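Local coordinates for protein transcription factor MBP1 (Magnaporthe oryzae, PDB 4UX5) that binds DNA through this winged helix-turn-helix domain and probably acts as a transcriptional activator of genes read by RNA polymerase II, at residues A[77-82]-A[88-93]. Sequence-based numbering, arbitrary orientation.
Sequences EKVQGG and GTWIPL. With nucleotides of chain C; nucleotides of chain D.
The wing of the winged helix-turn-helix domain is a beta hairpin whose strands, 77-79 and 88-91, run antiparallel and join around two hydrogen-bonded pairs. Glu77 and Trp90 exchange both backbone bonds, the straighter being Trp90 N to Glu77 O (2.7 Å, 171°). Val79 and Gly88 do the same nearer the turn, with Val79 N to Gly88 O at 2.9 Å. The Trp90 indole lies on the same face as Val79, whose CG2 meets CD1 of the ring obliquely at 4.0 Å; Glu77 O sits at the ring edge, in its plane. Chi1 of 171° sets Val79 CG1 anti to the backbone N and puts CG2 beside that N, where it meets the indole. Trp90 NE1 bonds to Tyr86 O in the connecting loop.

On the other face, Lys78 and Thr89 form the non-hydrogen-bonded pair; their side chains lie side by side, and both reach phosphates. Thr89 OG1 donates to DG10 OP1 of chain C at 2.8 Å, while Lys78 bends at chi3 (-70°) and its NZ forms a salt bridge to another phosphate. In this KilA-N (APSES) domain the tip of the wing enters the minor groove. Gln80 NE2 donates to O2 of DC9 of chain C at 3.1 Å. Gly82 O accepts from N2 of DG8 of chain D (2.8 Å). Gly81, with positive phi, passes close against the DG8 sugar, its CA 3.5 Å from O4'.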
loop_
_atom_site.group_PDB
_atom_site.type_symbol
_atom_site.label_atom_id
_atom_site.label_comp_id
_atom_site.label_asym_id
_atom_site.label_seq_id
_atom_site.Cartn_x
_atom_site.Cartn_y
_atom_site.Cartn_z
ATOM N N GLU A 77 6.845 -7.328 3.882
ATOM C CA GLU A 77 6.194 -6.055 4.173
ATOM C C GLU A 77 6.158 -5.190 2.918
ATOM O O GLU A 77 7.196 -4.927 2.307
ATOM C CB GLU A 77 6.919 -5.317 5.302
ATOM C CG GLU A 77 6.428 -3.893 5.532
ATOM C CD GLU A 77 7.376 -3.076 6.393
ATOM O OE1 GLU A 77 8.432 -3.613 6.793
ATOM O OE2 GLU A 77 7.069 -1.894 6.667
ATOM N N LYS A 78 4.966 -4.750 2.532
ATOM C CA LYS A 78 4.809 -3.917 1.345
ATOM C C LYS A 78 4.744 -2.438 1.708
ATOM O O LYS A 78 4.011 -2.044 2.616
ATOM C CB LYS A 78 3.559 -4.329 0.566
ATOM C CG LYS A 78 3.685 -5.678 -0.116
ATOM C CD LYS A 78 2.364 -6.133 -0.706
ATOM C CE LYS A 78 1.373 -6.502 0.382
ATOM N NZ LYS A 78 0.115 -7.064 -0.183
ATOM N N VAL A 79 5.516 -1.624 0.997
ATOM C CA VAL A 79 5.557 -0.190 1.258
ATOM C C VAL A 79 5.196 0.625 0.020
ATOM O O VAL A 79 5.899 0.588 -0.992
ATOM C CB VAL A 79 6.951 0.252 1.760
ATOM C CG1 VAL A 79 7.040 1.770 1.827
ATOM C CG2 VAL A 79 7.249 -0.363 3.119
ATOM N N GLN A 80 4.085 1.351 0.106
ATOM C CA GLN A 80 3.681 2.284 -0.939
ATOM C C GLN A 80 3.472 3.658 -0.320
ATOM O O GLN A 80 3.024 3.772 0.820
ATOM C CB GLN A 80 2.404 1.816 -1.638
ATOM C CG GLN A 80 2.505 0.443 -2.276
ATOM C CD GLN A 80 1.219 0.032 -2.968
ATOM O OE1 GLN A 80 0.573 -0.938 -2.574
ATOM N NE2 GLN A 80 0.844 0.767 -4.009
ATOM N N GLY A 81 3.795 4.703 -1.071
ATOM C CA GLY A 81 3.771 6.045 -0.524
ATOM C C GLY A 81 5.048 6.304 0.250
ATOM O O GLY A 81 5.846 5.392 0.469
ATOM N N GLY A 82 5.242 7.544 0.677
ATOM C CA GLY A 82 6.495 7.939 1.291
ATOM C C GLY A 82 7.481 8.262 0.189
ATOM O O GLY A 82 7.082 8.416 -0.966
ATOM N N GLY A 88 8.506 -0.472 -2.205
ATOM C CA GLY A 88 8.712 -1.810 -2.718
ATOM C C GLY A 88 8.302 -2.871 -1.720
ATOM O O GLY A 88 7.701 -2.570 -0.690
ATOM N N THR A 89 8.627 -4.121 -2.032
ATOM C CA THR A 89 8.321 -5.238 -1.150
ATOM C C THR A 89 9.562 -5.645 -0.369
ATOM O O THR A 89 10.568 -6.047 -0.951
ATOM C CB THR A 89 7.790 -6.445 -1.936
ATOM O OG1 THR A 89 6.718 -6.023 -2.788
ATOM C CG2 THR A 89 7.289 -7.521 -0.986
ATOM N N TRP A 90 9.486 -5.539 0.954
ATOM C CA TRP A 90 10.637 -5.814 1.805
ATOM C C TRP A 90 10.572 -7.197 2.448
ATOM O O TRP A 90 9.517 -7.632 2.912
ATOM C CB TRP A 90 10.757 -4.738 2.882
ATOM C CG TRP A 90 11.111 -3.391 2.328
ATOM C CD1 TRP A 90 10.282 -2.533 1.668
ATOM C CD2 TRP A 90 12.390 -2.749 2.387
ATOM N NE1 TRP A 90 10.965 -1.396 1.311
ATOM C CE2 TRP A 90 12.261 -1.503 1.743
ATOM C CE3 TRP A 90 13.632 -3.105 2.923
ATOM C CZ2 TRP A 90 13.325 -0.612 1.619
ATOM C CZ3 TRP A 90 14.688 -2.218 2.800
ATOM C CH2 TRP A 90 14.526 -0.985 2.153
ATOM N N ILE A 91 11.714 -7.881 2.464
ATOM C CA ILE A 91 11.820 -9.228 3.019
ATOM C C ILE A 91 13.104 -9.363 3.840
ATOM O O ILE A 91 14.041 -8.588 3.651
ATOM C CB ILE A 91 11.803 -10.301 1.905
ATOM C CG1 ILE A 91 12.933 -10.059 0.901
ATOM C CG2 ILE A 91 10.457 -10.330 1.206
ATOM C CD1 ILE A 91 12.961 -11.066 -0.232
ATOM N N PRO A 92 13.147 -10.340 4.766
ATOM C CA PRO A 92 14.372 -10.597 5.536
ATOM C C PRO A 92 15.580 -10.875 4.642
ATOM O O PRO A 92 15.417 -11.323 3.506
ATOM C CB PRO A 92 14.011 -11.830 6.378
ATOM C CG PRO A 92 12.756 -12.381 5.763
ATOM C CD PRO A 92 12.040 -11.202 5.206
ATOM N N LEU A 93 16.774 -10.611 5.164
ATOM C CA LEU A 93 17.999 -10.635 4.367
ATOM C C LEU A 93 18.290 -11.998 3.743
ATOM O O LEU A 93 18.719 -12.075 2.593
ATOM C CB LEU A 93 19.190 -10.196 5.221
ATOM C CG LEU A 93 20.511 -10.011 4.474
ATOM C CD1 LEU A 93 20.349 -9.013 3.341
ATOM C CD2 LEU A 93 21.615 -9.567 5.423
ATOM P P DG C 10 6.137 -3.389 -5.810
ATOM O OP1 DG C 10 6.933 -4.372 -5.038
ATOM O OP2 DG C 10 6.300 -3.283 -7.277
ATOM O "O5'" DG C 10 4.599 -3.658 -5.469
ATOM C "C5'" DG C 10 4.168 -3.665 -4.113
ATOM C "C4'" DG C 10 2.698 -3.293 -4.002
ATOM O "O4'" DG C 10 2.437 -2.086 -4.769
ATOM C "C3'" DG C 10 1.721 -4.342 -4.527
ATOM O "O3'" DG C 10 0.578 -4.378 -3.697
ATOM C "C2'" DG C 10 1.380 -3.820 -5.917
ATOM C "C1'" DG C 10 1.378 -2.322 -5.670
ATOM N N9 DG C 10 1.609 -1.537 -6.875
ATOM C C8 DG C 10 2.630 -1.695 -7.780
ATOM N N7 DG C 10 2.582 -0.846 -8.769
ATOM C C5 DG C 10 1.457 -0.077 -8.502
ATOM C C6 DG C 10 0.902 1.004 -9.226
ATOM O O6 DG C 10 1.308 1.508 -10.282
ATOM N N1 DG C 10 -0.244 1.503 -8.609
ATOM C C2 DG C 10 -0.781 1.020 -7.439
ATOM N N2 DG C 10 -1.889 1.631 -6.996
ATOM N N3 DG C 10 -0.268 0.008 -6.750
ATOM C C4 DG C 10 0.846 -0.490 -7.340
ATOM P P DG D 8 -1.638 8.939 2.980
ATOM O OP1 DG D 8 -2.232 8.313 4.184
ATOM O OP2 DG D 8 -2.123 10.260 2.515
ATOM O "O5'" DG D 8 -0.055 9.043 3.166
ATOM C "C5'" DG D 8 0.735 7.858 3.201
ATOM C "C4'" DG D 8 2.187 8.166 2.876
ATOM O "O4'" DG D 8 2.313 8.490 1.465
ATOM C "C3'" DG D 8 2.783 9.355 3.629
ATOM O "O3'" DG D 8 4.133 9.083 3.963
ATOM C "C2'" DG D 8 2.684 10.485 2.609
ATOM C "C1'" DG D 8 2.974 9.726 1.328
ATOM N N9 DG D 8 2.489 10.383 0.123
ATOM C C8 DG D 8 1.370 11.170 -0.003
ATOM N N7 DG D 8 1.187 11.619 -1.214
ATOM C C5 DG D 8 2.251 11.092 -1.938
ATOM C C6 DG D 8 2.585 11.231 -3.307
ATOM O O6 DG D 8 1.988 11.869 -4.183
ATOM N N1 DG D 8 3.745 10.532 -3.627
ATOM C C2 DG D 8 4.486 9.791 -2.741
ATOM N N2 DG D 8 5.574 9.187 -3.237
ATOM N N3 DG D 8 4.186 9.652 -1.458
ATOM C C4 DG D 8 3.058 10.328 -1.128
ATOM P P DC C 9 9.196 1.097 -8.604
ATOM O OP1 DC C 9 10.612 1.231 -8.189
ATOM O OP2 DC C 9 8.863 0.739 -9.999
ATOM O "O5'" DC C 9 8.462 0.070 -7.621
ATOM C "C5'" DC C 9 8.592 0.226 -6.210
ATOM C "C4'" DC C 9 7.232 0.294 -5.534
ATOM O "O4'" DC C 9 6.588 1.537 -5.860
ATOM C "C3'" DC C 9 6.240 -0.769 -5.966
ATOM O "O3'" DC C 9 6.425 -1.939 -5.182
ATOM C "C2'" DC C 9 4.881 -0.111 -5.682
ATOM C "C1'" DC C 9 5.195 1.393 -5.676
ATOM N N1 DC C 9 4.495 2.170 -6.748
ATOM C C2 DC C 9 3.301 2.845 -6.455
ATOM O O2 DC C 9 2.832 2.777 -5.313
ATOM N N3 DC C 9 2.688 3.550 -7.437
ATOM C C4 DC C 9 3.221 3.599 -8.656
ATOM N N4 DC C 9 2.579 4.308 -9.589
ATOM C C5 DC C 9 4.435 2.923 -8.975
ATOM C C6 DC C 9 5.033 2.229 -7.999
#